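Local structure of inositol-1-monophosphatase SuhB (Mycobacterium tuberculosis, 2Q74) at residues 162-170 and 217-225. The protein catalyses the magnesium-dependent hydrolysis of myo-inositol phosphates to myo-inositol and phosphate, probably supplying free inositol for mycobacterial metabolism. Sequence-based numbering, arbitrary orientation.
Sequences HVLRCTGVD and MVAAGRLDA
T167 and D224 carry the polar part of this contact. T167 OG1 donates a hydrogen bond to D224 OD1 at 2.5 Å. The hydroxyl reaches the anti side of the carboxylate, 17° out of its plane, and the two side chains cross at about a right angle. With chi1 at 64°, OG1 of T167 lies between its backbone N and carbonyl carbon, while CG2 is turned to G221 O, 3.6 Å away. V169 packs its CG2 against the carboxylate of D224. The other oxygen, D224 OD2, bonds to L176 N and to Y114 OH of the second subunit. Three hydrogen bonds hold the carboxylate, which should fix its rotation.

A water ties the backbones together. It accepts from T167 N and donates to L223 O, so it bridges the loop to the turn after the helix. C166 CB sits 3.4 Å from V218 O. L164 makes the apolar end of the contact. Its CD1 meets A219 CB at 4.2 Å, and CD2 meets A220 CB at 4.0 Å. Thus the forked tip rests on two successive alanines of the last helical turn.

G221 ends that turn with a Schellman motif; its positive phi of 94° suits glycine. The chain leaving 160-163, outermost strand of this chain's larger sheet, thus runs over the C-terminal end of helix 211-220. Beyond the turn after that helix, the chain enters strand 225-231 of the second sheet. Segment 164-170 leads on to strand 176-181 of the same sheet, linking both layers of the alpha-beta-alpha-beta-alpha sandwich beside the second subunit.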
ATOM      1  N   HIS A 162     -19.232   8.972  -6.554  1.00 76.74           N
ATOM      2  CA  HIS A 162     -19.521   9.051  -5.108  1.00 75.49           C
ATOM      3  C   HIS A 162     -18.910  10.312  -4.481  1.00 73.82           C
ATOM      4  O   HIS A 162     -17.857  10.768  -4.914  1.00 73.91           O
ATOM      5  CB  HIS A 162     -18.977   7.826  -4.364  1.00 75.89           C
ATOM      6  CG  HIS A 162     -18.972   6.574  -5.184  1.00 77.52           C
ATOM      7  ND1 HIS A 162     -20.110   6.056  -5.767  1.00 79.14           N
ATOM      8  CD2 HIS A 162     -17.962   5.740  -5.522  1.00 79.54           C
ATOM      9  CE1 HIS A 162     -19.798   4.957  -6.433  1.00 80.28           C
ATOM     10  NE2 HIS A 162     -18.501   4.746  -6.303  1.00 80.64           N
ATOM     11  N   VAL A 163     -19.572  10.860  -3.455  1.00 71.65           N
ATOM     12  CA  VAL A 163     -19.083  12.041  -2.757  1.00 69.76           C
ATOM     13  C   VAL A 163     -18.007  11.597  -1.794  1.00 69.10           C
ATOM     14  O   VAL A 163     -18.147  10.573  -1.148  1.00 68.93           O
ATOM     15  CB  VAL A 163     -20.205  12.778  -1.950  1.00 69.53           C
ATOM     16  CG1 VAL A 163     -19.649  13.973  -1.165  1.00 67.36           C
ATOM     17  CG2 VAL A 163     -21.288  13.232  -2.876  1.00 68.66           C
ATOM     18  N   LEU A 164     -16.947  12.387  -1.687  1.00 68.47           N
ATOM     19  CA  LEU A 164     -15.881  12.103  -0.756  1.00 68.32           C
ATOM     20  C   LEU A 164     -15.971  12.993   0.468  1.00 69.65           C
ATOM     21  O   LEU A 164     -16.292  14.205   0.384  1.00 69.36           O
ATOM     22  CB  LEU A 164     -14.518  12.267  -1.432  1.00 67.93           C
ATOM     23  CG  LEU A 164     -14.224  11.246  -2.547  1.00 66.03           C
ATOM     24  CD1 LEU A 164     -12.832  11.439  -3.099  1.00 64.13           C
ATOM     25  CD2 LEU A 164     -14.428   9.830  -2.040  1.00 64.70           C
ATOM     26  N   ARG A 165     -15.687  12.369   1.605  1.00 71.16           N
ATOM     27  CA  ARG A 165     -15.648  13.026   2.893  1.00 72.62           C
ATOM     28  C   ARG A 165     -14.604  12.357   3.762  1.00 72.51           C
ATOM     29  O   ARG A 165     -14.536  11.125   3.849  1.00 72.86           O
ATOM     30  CB  ARG A 165     -17.012  12.942   3.570  1.00 73.56           C
ATOM     31  CG  ARG A 165     -18.046  13.946   3.043  1.00 78.17           C
ATOM     32  CD  ARG A 165     -17.493  15.377   3.082  1.00 84.54           C
ATOM     33  NE  ARG A 165     -18.480  16.359   3.500  1.00 87.35           N
ATOM     34  CZ  ARG A 165     -18.217  17.652   3.693  1.00 89.75           C
ATOM     35  NH1 ARG A 165     -16.992  18.134   3.483  1.00 89.34           N
ATOM     36  NH2 ARG A 165     -19.196  18.474   4.090  1.00 90.59           N
ATOM     37  N   CYS A 166     -13.767  13.160   4.398  1.00 72.39           N
ATOM     38  CA  CYS A 166     -12.746  12.610   5.265  1.00 72.56           C
ATOM     39  C   CYS A 166     -13.391  12.167   6.561  1.00 71.42           C
ATOM     40  O   CYS A 166     -14.559  12.415   6.791  1.00 71.26           O
ATOM     41  CB  CYS A 166     -11.643  13.629   5.512  1.00 72.84           C
ATOM     42  SG  CYS A 166     -12.302  15.168   6.098  1.00 75.61           S
ATOM     43  N   THR A 167     -12.623  11.491   7.396  1.00 70.66           N
ATOM     44  CA  THR A 167     -13.154  10.874   8.589  1.00 70.17           C
ATOM     45  C   THR A 167     -13.428  11.927   9.649  1.00 70.41           C
ATOM     46  O   THR A 167     -13.068  13.077   9.482  1.00 70.84           O
ATOM     47  CB  THR A 167     -12.160   9.841   9.143  1.00 69.91           C
ATOM     48  OG1 THR A 167     -10.967  10.516   9.541  1.00 69.59           O
ATOM     49  CG2 THR A 167     -11.812   8.805   8.104  1.00 68.54           C
ATOM     50  N   GLY A 168     -14.039  11.522  10.755  1.00 70.92           N
ATOM     51  CA  GLY A 168     -14.298  12.425  11.882  1.00 71.34           C
ATOM     52  C   GLY A 168     -13.516  12.076  13.145  1.00 71.81           C
ATOM     53  O   GLY A 168     -14.021  12.280  14.237  1.00 72.24           O
ATOM     54  N   VAL A 169     -12.303  11.541  13.006  1.00 72.32           N
ATOM     55  CA  VAL A 169     -11.436  11.246  14.155  1.00 72.78           C
ATOM     56  C   VAL A 169     -11.167  12.476  14.999  1.00 74.05           C
ATOM     57  O   VAL A 169     -10.948  13.551  14.444  1.00 74.00           O
ATOM     58  CB  VAL A 169     -10.006  10.735  13.747  1.00 72.39           C
ATOM     59  CG1 VAL A 169      -9.777   9.320  14.229  1.00 71.46           C
ATOM     60  CG2 VAL A 169      -9.727  10.952  12.259  1.00 70.83           C
ATOM     61  N   ASP A 170     -11.119  12.284  16.321  1.00 75.75           N
ATOM     62  CA  ASP A 170     -10.813  13.365  17.304  1.00 77.18           C
ATOM     63  C   ASP A 170      -9.451  13.178  17.950  1.00 77.51           C
ATOM     64  O   ASP A 170      -8.712  14.142  18.116  1.00 77.90           O
ATOM     65  CB  ASP A 170     -11.845  13.389  18.426  1.00 77.24           C
ATOM     66  CG  ASP A 170     -13.219  13.658  17.921  1.00 79.20           C
ATOM     67  OD1 ASP A 170     -13.329  14.261  16.829  1.00 80.85           O
ATOM     68  OD2 ASP A 170     -14.189  13.251  18.605  1.00 81.97           O
ATOM     69  N   MET A 217      -6.521   9.222  -0.465  1.00 55.03           N
ATOM     70  CA  MET A 217      -6.967   8.357   0.617  1.00 55.80           C
ATOM     71  C   MET A 217      -7.567   9.208   1.764  1.00 55.10           C
ATOM     72  O   MET A 217      -8.608   8.878   2.341  1.00 53.82           O
ATOM     73  CB  MET A 217      -5.832   7.477   1.093  1.00 55.03           C
ATOM     74  CG  MET A 217      -5.537   6.354   0.104  1.00 57.13           C
ATOM     75  SD  MET A 217      -4.275   5.216   0.731  1.00 59.99           S
ATOM     76  CE  MET A 217      -2.910   5.903  -0.174  1.00 61.10           C
ATOM     77  N   VAL A 218      -6.886  10.298   2.089  1.00 55.58           N
ATOM     78  CA  VAL A 218      -7.356  11.180   3.157  1.00 56.03           C
ATOM     79  C   VAL A 218      -8.762  11.689   2.807  1.00 56.53           C
ATOM     80  O   VAL A 218      -9.693  11.580   3.605  1.00 56.42           O
ATOM     81  CB  VAL A 218      -6.385  12.335   3.393  1.00 56.07           C
ATOM     82  CG1 VAL A 218      -6.970  13.338   4.351  1.00 54.25           C
ATOM     83  CG2 VAL A 218      -5.030  11.790   3.927  1.00 56.01           C
ATOM     84  N   ALA A 219      -8.918  12.120   1.560  1.00 57.09           N
ATOM     85  CA  ALA A 219     -10.188  12.554   1.040  1.00 57.59           C
ATOM     86  C   ALA A 219     -11.259  11.479   1.146  1.00 58.25           C
ATOM     87  O   ALA A 219     -12.375  11.740   1.528  1.00 59.23           O
ATOM     88  CB  ALA A 219     -10.027  12.998  -0.396  1.00 57.29           C
ATOM     89  N   ALA A 220     -10.920  10.259   0.789  1.00 59.42           N
ATOM     90  CA  ALA A 220     -11.870   9.156   0.790  1.00 59.70           C
ATOM     91  C   ALA A 220     -12.125   8.604   2.184  1.00 60.42           C
ATOM     92  O   ALA A 220     -13.108   7.911   2.395  1.00 61.05           O
ATOM     93  CB  ALA A 220     -11.373   8.062  -0.084  1.00 59.35           C
ATOM     94  N   GLY A 221     -11.246   8.899   3.138  1.00 61.20           N
ATOM     95  CA  GLY A 221     -11.360   8.360   4.501  1.00 61.18           C
ATOM     96  C   GLY A 221     -10.556   7.085   4.695  1.00 61.48           C
ATOM     97  O   GLY A 221     -10.745   6.390   5.675  1.00 61.56           O
ATOM     98  N   ARG A 222      -9.655   6.773   3.775  1.00 62.08           N
ATOM     99  CA  ARG A 222      -8.805   5.587   3.925  1.00 62.79           C
ATOM    100  C   ARG A 222      -7.558   5.851   4.768  1.00 61.48           C
ATOM    101  O   ARG A 222      -6.928   4.920   5.236  1.00 61.27           O
ATOM    102  CB  ARG A 222      -8.410   5.067   2.558  1.00 63.76           C
ATOM    103  CG  ARG A 222      -9.613   4.803   1.708  1.00 68.19           C
ATOM    104  CD  ARG A 222      -9.280   3.959   0.512  1.00 75.38           C
ATOM    105  NE  ARG A 222     -10.347   4.022  -0.475  1.00 78.29           N
ATOM    106  CZ  ARG A 222     -10.416   3.268  -1.569  1.00 81.41           C
ATOM    107  NH1 ARG A 222      -9.479   2.358  -1.834  1.00 81.35           N
ATOM    108  NH2 ARG A 222     -11.444   3.431  -2.401  1.00 82.89           N
ATOM    109  N   LEU A 223      -7.206   7.121   4.923  1.00 60.48           N
ATOM    110  CA  LEU A 223      -6.245   7.569   5.917  1.00 59.77           C
ATOM    111  C   LEU A 223      -6.912   8.713   6.665  1.00 60.28           C
ATOM    112  O   LEU A 223      -7.749   9.408   6.089  1.00 60.42           O
ATOM    113  CB  LEU A 223      -4.977   8.101   5.260  1.00 59.14           C
ATOM    114  CG  LEU A 223      -4.123   7.119   4.465  1.00 58.47           C
ATOM    115  CD1 LEU A 223      -3.040   7.950   3.785  1.00 57.75           C
ATOM    116  CD2 LEU A 223      -3.533   5.985   5.339  1.00 54.42           C
ATOM    117  N   ASP A 224      -6.526   8.918   7.928  1.00 60.38           N
ATOM    118  CA  ASP A 224      -7.003  10.043   8.713  1.00 60.19           C
ATOM    119  C   ASP A 224      -6.140  11.275   8.487  1.00 60.49           C
ATOM    120  O   ASP A 224      -6.599  12.402   8.687  1.00 60.32           O
ATOM    121  CB  ASP A 224      -7.000   9.693  10.192  1.00 60.14           C
ATOM    122  CG  ASP A 224      -8.069   8.676  10.561  1.00 59.86           C
ATOM    123  OD1 ASP A 224      -9.251   8.802  10.181  1.00 59.26           O
ATOM    124  OD2 ASP A 224      -7.699   7.715  11.249  1.00 61.73           O
ATOM    125  N   ALA A 225      -4.879  11.059   8.113  1.00 60.72           N
ATOM    126  CA  ALA A 225      -3.960  12.154   7.796  1.00 60.85           C
ATOM    127  C   ALA A 225      -2.813  11.727   6.944  1.00 61.24           C
ATOM    128  O   ALA A 225      -2.497  10.517   6.788  1.00 62.08           O
ATOM    129  CB  ALA A 225      -3.405  12.764   9.045  1.00 61.04           C
TER
HETATM  130  O   HOH W   1      -9.817  11.212   5.997  1.00 54.88           O